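Local coordinates for phosphoribosylaminoimidazole-succinocarboxamide synthase (Saccharomyces cerevisiae, PDB 2CNQ), which catalyses the ATP-dependent joining of aspartate to 4-carboxy-5-aminoimidazole ribotide, forming SAICAR in de novo purine biosynthesis, at residues T237-N245 with D256-R264. Numbering follows the deposited sequence.
Sequences TPDSSRFWN and DSYDKQFLR. With AMZ (aminoimidazole 4-carboxamide ribonucleotide), chain C; ADP (adenosine-5'-diphosphate), chain F.
In the AMZ pocket of this SAICAR synthetase, where it adjoins bound ADP, R242, on the last part of strand 228-245, meets Q261 in the first turn of helix 261-269 beside the AMZ nucleotide. The guanidinium presents NE and NH1 side-on to the single oxygen Q261 OE1, with R242 NE to Q261 OE1 at 2.9 Å. That oxygen lies in the guanidinium plane, whereas both nitrogens stand above the plane of the amide. R264 NH1 donates to the same OE1, which thus takes three N-H groups, while Q261 NE2 is bonded to D265. The extended R242 chain carries NH2 on to the AMZ phosphate, 2.7 Å from AMZ OP2 along a nearly straight bond (168°), and D215 makes a salt bridge with NH2. With an alanine here, the AMZ phosphate and D215 would probably lose their guanidinium partner, and Q261 OE1 two of its three N-H donors. R264 joins both ligands: its NH2 reaches AMZ O1 at 2.9 Å and ADP O2A at 2.8 Å, and its NE bonds ADP O1A.

D259, just ahead of the turn into the helix, ties that turn to the strand. Its CG sits between the backbone N and carbonyl carbon (chi1 54°), turning the carboxylate so that OD1 caps Q261 N and OD2 accepts from F243 N at 2.7 Å. Backbone bonds fasten the segments on both sides of D259: K260 N donates to P238 O, and Y258 N to F243 O at 3.0 Å. Farther along, water 5 accepts from W244 NE1 at 2.9 Å and donates to D259 OD2 at 2.8 Å.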
loop_
_atom_site.group_PDB
_atom_site.type_symbol
_atom_site.label_atom_id
_atom_site.label_comp_id
_atom_site.label_asym_id
_atom_site.label_seq_id
_atom_site.Cartn_x
_atom_site.Cartn_y
_atom_site.Cartn_z
ATOM N N THR A 237 0.400 4.339 -0.662
ATOM C CA THR A 237 1.357 4.713 0.335
ATOM C C THR A 237 2.711 4.301 -0.141
ATOM O O THR A 237 2.863 3.567 -1.079
ATOM C CB THR A 237 1.070 4.088 1.660
ATOM O OG1 THR A 237 1.476 2.728 1.583
ATOM C CG2 THR A 237 -0.374 4.207 2.062
ATOM N N PRO A 238 3.754 4.721 0.555
ATOM C CA PRO A 238 5.079 4.342 0.129
ATOM C C PRO A 238 5.416 2.944 0.514
ATOM O O PRO A 238 6.433 2.451 0.090
ATOM C CB PRO A 238 5.982 5.407 0.743
ATOM C CG PRO A 238 5.047 6.470 1.236
ATOM C CD PRO A 238 3.807 5.744 1.600
ATOM N N ASP A 239 4.547 2.274 1.268
ATOM C CA ASP A 239 4.651 0.836 1.392
ATOM C C ASP A 239 4.054 0.167 0.181
ATOM O O ASP A 239 4.573 -0.821 -0.284
ATOM C CB ASP A 239 3.903 0.324 2.617
ATOM C CG ASP A 239 4.681 0.331 3.864
ATOM O OD1 ASP A 239 4.123 -0.112 4.878
ATOM O OD2 ASP A 239 5.855 0.669 3.871
ATOM N N SER A 240 2.957 0.666 -0.331
ATOM C CA SER A 240 2.229 -0.007 -1.366
ATOM C C SER A 240 2.640 0.405 -2.756
ATOM O O SER A 240 2.108 -0.131 -3.703
ATOM C CB SER A 240 0.761 0.215 -1.206
ATOM O OG SER A 240 0.396 1.513 -1.534
ATOM N N SER A 241 3.557 1.331 -2.884
ATOM C CA SER A 241 3.844 1.964 -4.146
ATOM C C SER A 241 5.264 2.292 -4.262
ATOM O O SER A 241 5.972 2.369 -3.275
ATOM C CB SER A 241 3.088 3.285 -4.220
ATOM O OG SER A 241 1.764 3.140 -3.791
ATOM N N ARG A 242 5.662 2.604 -5.485
ATOM C CA ARG A 242 6.927 3.223 -5.736
ATOM C C ARG A 242 6.676 4.597 -6.248
ATOM O O ARG A 242 5.905 4.801 -7.167
ATOM C CB ARG A 242 7.733 2.432 -6.712
ATOM C CG ARG A 242 8.241 1.183 -6.116
ATOM C CD ARG A 242 8.889 0.352 -7.161
ATOM N NE ARG A 242 9.407 -0.864 -6.577
ATOM C CZ ARG A 242 9.197 -2.071 -7.043
ATOM N NH1 ARG A 242 9.822 -3.057 -6.461
ATOM N NH2 ARG A 242 8.377 -2.310 -8.042
ATOM N N PHE A 243 7.318 5.545 -5.592
ATOM C CA PHE A 243 7.197 6.933 -5.901
ATOM C C PHE A 243 8.534 7.473 -6.284
ATOM O O PHE A 243 9.477 7.373 -5.515
ATOM C CB PHE A 243 6.693 7.683 -4.698
ATOM C CG PHE A 243 5.351 7.293 -4.245
ATOM C CD1 PHE A 243 5.111 6.991 -2.925
ATOM C CD2 PHE A 243 4.293 7.265 -5.109
ATOM C CE1 PHE A 243 3.834 6.707 -2.486
ATOM C CE2 PHE A 243 3.033 6.950 -4.673
ATOM C CZ PHE A 243 2.802 6.689 -3.352
ATOM N N TRP A 244 8.585 8.062 -7.461
ATOM C CA TRP A 244 9.789 8.628 -7.985
ATOM C C TRP A 244 9.611 10.095 -8.157
ATOM O O TRP A 244 8.553 10.594 -8.417
ATOM C CB TRP A 244 10.100 8.026 -9.321
ATOM C CG TRP A 244 10.360 6.587 -9.272
ATOM C CD1 TRP A 244 10.767 5.858 -8.207
ATOM C CD2 TRP A 244 10.263 5.690 -10.355
ATOM N NE1 TRP A 244 10.925 4.571 -8.566
ATOM C CE2 TRP A 244 10.634 4.441 -9.891
ATOM C CE3 TRP A 244 9.878 5.830 -11.688
ATOM C CZ2 TRP A 244 10.677 3.344 -10.707
ATOM C CZ3 TRP A 244 9.900 4.748 -12.492
ATOM C CH2 TRP A 244 10.284 3.505 -12.001
ATOM N N ASN A 245 10.699 10.802 -8.016
ATOM C CA ASN A 245 10.706 12.208 -8.285
ATOM C C ASN A 245 10.710 12.434 -9.769
ATOM O O ASN A 245 11.589 11.966 -10.477
ATOM C CB ASN A 245 11.934 12.787 -7.628
ATOM C CG ASN A 245 11.998 14.254 -7.747
ATOM O OD1 ASN A 245 11.552 14.957 -6.833
ATOM N ND2 ASN A 245 12.538 14.746 -8.803
ATOM N N ASP A 256 15.672 7.279 -7.720
ATOM C CA ASP A 256 15.623 7.533 -6.299
ATOM C C ASP A 256 14.273 7.121 -5.766
ATOM O O ASP A 256 13.258 7.321 -6.389
ATOM C CB ASP A 256 15.813 8.993 -6.026
ATOM C CG ASP A 256 17.150 9.506 -6.437
ATOM O OD1 ASP A 256 18.072 8.721 -6.640
ATOM O OD2 ASP A 256 17.266 10.729 -6.530
ATOM N N SER A 257 14.285 6.553 -4.591
ATOM C CA SER A 257 13.104 6.042 -3.972
ATOM C C SER A 257 12.483 7.039 -3.043
ATOM O O SER A 257 13.177 7.670 -2.254
ATOM C CB SER A 257 13.589 4.939 -3.022
ATOM O OG SER A 257 12.597 4.559 -2.108
ATOM N N TYR A 258 11.178 7.145 -3.076
ATOM C CA TYR A 258 10.466 7.842 -2.046
ATOM C C TYR A 258 9.459 6.887 -1.455
ATOM O O TYR A 258 8.276 7.155 -1.361
ATOM C CB TYR A 258 9.832 9.104 -2.561
ATOM C CG TYR A 258 10.903 10.016 -3.042
ATOM C CD1 TYR A 258 11.442 10.947 -2.203
ATOM C CD2 TYR A 258 11.427 9.891 -4.305
ATOM C CE1 TYR A 258 12.506 11.721 -2.601
ATOM C CE2 TYR A 258 12.479 10.671 -4.720
ATOM C CZ TYR A 258 13.004 11.576 -3.855
ATOM O OH TYR A 258 14.054 12.359 -4.216
ATOM N N ASP A 259 9.975 5.737 -1.043
ATOM C CA ASP A 259 9.133 4.611 -0.761
ATOM C C ASP A 259 9.981 3.524 -0.170
ATOM O O ASP A 259 11.143 3.693 0.131
ATOM C CB ASP A 259 8.459 4.173 -2.049
ATOM C CG ASP A 259 9.461 3.910 -3.125
ATOM O OD1 ASP A 259 10.406 3.163 -2.855
ATOM O OD2 ASP A 259 9.420 4.501 -4.171
ATOM N N LYS A 260 9.381 2.380 0.018
ATOM C CA LYS A 260 10.041 1.296 0.673
ATOM C C LYS A 260 11.201 0.777 -0.107
ATOM O O LYS A 260 11.997 0.047 0.448
ATOM C CB LYS A 260 9.073 0.157 0.898
ATOM C CG LYS A 260 9.608 -0.834 1.919
ATOM C CD LYS A 260 8.899 -2.151 1.891
ATOM C CE LYS A 260 7.465 -2.040 2.263
ATOM N NZ LYS A 260 6.953 -3.355 2.750
ATOM N N GLN A 261 11.275 1.054 -1.391
ATOM C CA GLN A 261 12.353 0.521 -2.167
ATOM C C GLN A 261 13.690 0.925 -1.598
ATOM O O GLN A 261 14.638 0.180 -1.707
ATOM C CB GLN A 261 12.263 0.927 -3.626
ATOM C CG GLN A 261 13.094 0.063 -4.504
ATOM C CD GLN A 261 12.568 -1.342 -4.521
ATOM O OE1 GLN A 261 11.370 -1.555 -4.572
ATOM N NE2 GLN A 261 13.463 -2.311 -4.469
ATOM N N PHE A 262 13.783 2.070 -0.969
ATOM C CA PHE A 262 15.012 2.466 -0.364
ATOM C C PHE A 262 15.452 1.413 0.626
ATOM O O PHE A 262 16.606 1.040 0.684
ATOM C CB PHE A 262 14.793 3.768 0.338
ATOM C CG PHE A 262 15.930 4.153 1.177
ATOM C CD1 PHE A 262 15.814 4.104 2.539
ATOM C CD2 PHE A 262 17.132 4.511 0.615
ATOM C CE1 PHE A 262 16.871 4.418 3.337
ATOM C CE2 PHE A 262 18.188 4.834 1.406
ATOM C CZ PHE A 262 18.060 4.780 2.776
ATOM N N LEU A 263 14.532 0.963 1.463
ATOM C CA LEU A 263 14.859 -0.020 2.468
ATOM C C LEU A 263 15.129 -1.330 1.829
ATOM O O LEU A 263 16.076 -1.992 2.178
ATOM C CB LEU A 263 13.738 -0.138 3.468
ATOM C CG LEU A 263 13.941 -1.250 4.469
ATOM C CD1 LEU A 263 15.176 -1.037 5.323
ATOM C CD2 LEU A 263 12.713 -1.418 5.311
ATOM N N ARG A 264 14.301 -1.742 0.896
ATOM C CA ARG A 264 14.545 -2.989 0.209
ATOM C C ARG A 264 15.934 -3.012 -0.347
ATOM O O ARG A 264 16.667 -3.982 -0.200
ATOM C CB ARG A 264 13.564 -3.147 -0.910
ATOM C CG ARG A 264 12.147 -3.323 -0.499
ATOM C CD ARG A 264 11.308 -3.440 -1.694
ATOM N NE ARG A 264 9.898 -3.560 -1.370
ATOM C CZ ARG A 264 8.953 -2.774 -1.837
ATOM N NH1 ARG A 264 9.217 -1.800 -2.677
ATOM N NH2 ARG A 264 7.729 -2.969 -1.420
HETATM O O5 AMZ C . 2.351 -5.438 0.078
HETATM C C6 AMZ C . 2.442 -6.169 -0.885
HETATM N N2 AMZ C . 2.166 -7.468 -0.850
HETATM C C3A AMZ C . 2.843 -5.644 -2.176
HETATM C C7A AMZ C . 3.207 -4.358 -2.434
HETATM N N3 AMZ C . 3.225 -3.250 -1.669
HETATM N N1 AMZ C . 2.947 -6.374 -3.300
HETATM C C5 AMZ C . 3.353 -5.555 -4.244
HETATM N N AMZ C . 3.534 -4.320 -3.724
HETATM C C1 AMZ C . 3.908 -3.144 -4.469
HETATM C C2 AMZ C . 5.371 -2.821 -4.419
HETATM C C3 AMZ C . 5.579 -2.080 -5.708
HETATM O O2 AMZ C . 5.137 -0.759 -5.487
HETATM O O1 AMZ C . 5.658 -2.068 -3.258
HETATM O O AMZ C . 3.651 -3.437 -5.814
HETATM C C AMZ C . 4.622 -2.807 -6.637
HETATM C C4 AMZ C . 5.276 -3.817 -7.522
HETATM O O3 AMZ C . 6.180 -4.582 -6.743
HETATM P P AMZ C . 7.140 -5.612 -7.494
HETATM O OP1 AMZ C . 6.293 -6.742 -7.977
HETATM O O4 AMZ C . 8.106 -6.042 -6.415
HETATM O OP2 AMZ C . 7.813 -4.923 -8.636
HETATM P PB ADP F . 6.618 -6.824 2.553
HETATM O O1B ADP F . 6.569 -7.525 3.870
HETATM O O2B ADP F . 5.652 -7.357 1.531
HETATM O O3B ADP F . 6.586 -5.326 2.752
HETATM P PA ADP F . 8.030 -6.330 0.458
HETATM O O1A ADP F . 9.370 -6.016 -0.088
HETATM O O2A ADP F . 7.249 -5.067 0.438
HETATM O O3A ADP F . 8.023 -7.108 1.828
HETATM O "O5'" ADP F . 7.238 -7.332 -0.447
HETATM C "C5'" ADP F . 6.688 -6.858 -1.657
HETATM C "C4'" ADP F . 6.128 -7.954 -2.541
HETATM O "O4'" ADP F . 7.225 -8.754 -2.969
HETATM C "C3'" ADP F . 5.170 -8.820 -1.765
HETATM O "O3'" ADP F . 4.166 -9.313 -2.632
HETATM C "C2'" ADP F . 6.071 -9.921 -1.301
HETATM O "O2'" ADP F . 5.355 -11.114 -1.111
HETATM C "C1'" ADP F . 7.031 -10.060 -2.459
HETATM N N9 ADP F . 8.336 -10.571 -2.056
HETATM C C8 ADP F . 8.958 -10.247 -0.935
HETATM N N7 ADP F . 10.131 -10.885 -0.838
HETATM C C5 ADP F . 10.263 -11.615 -1.933
HETATM C C6 ADP F . 11.316 -12.493 -2.395
HETATM N N6 ADP F . 12.412 -12.666 -1.618
HETATM N N1 ADP F . 11.106 -13.093 -3.582
HETATM C C2 ADP F . 9.975 -12.891 -4.322
HETATM N N3 ADP F . 8.967 -12.073 -3.940
HETATM C C4 ADP F . 9.073 -11.420 -2.758
HETATM O O HOH W 1 6.934 0.039 -2.194
HETATM O O HOH W 2 6.210 -2.248 5.547
HETATM O O HOH W 3 4.490 -2.803 2.075
HETATM O O HOH W 4 7.912 0.568 -2.553
HETATM O O HOH W 5 11.207 3.265 -6.009
HETATM O O HOH W 6 13.052 9.484 -7.901
#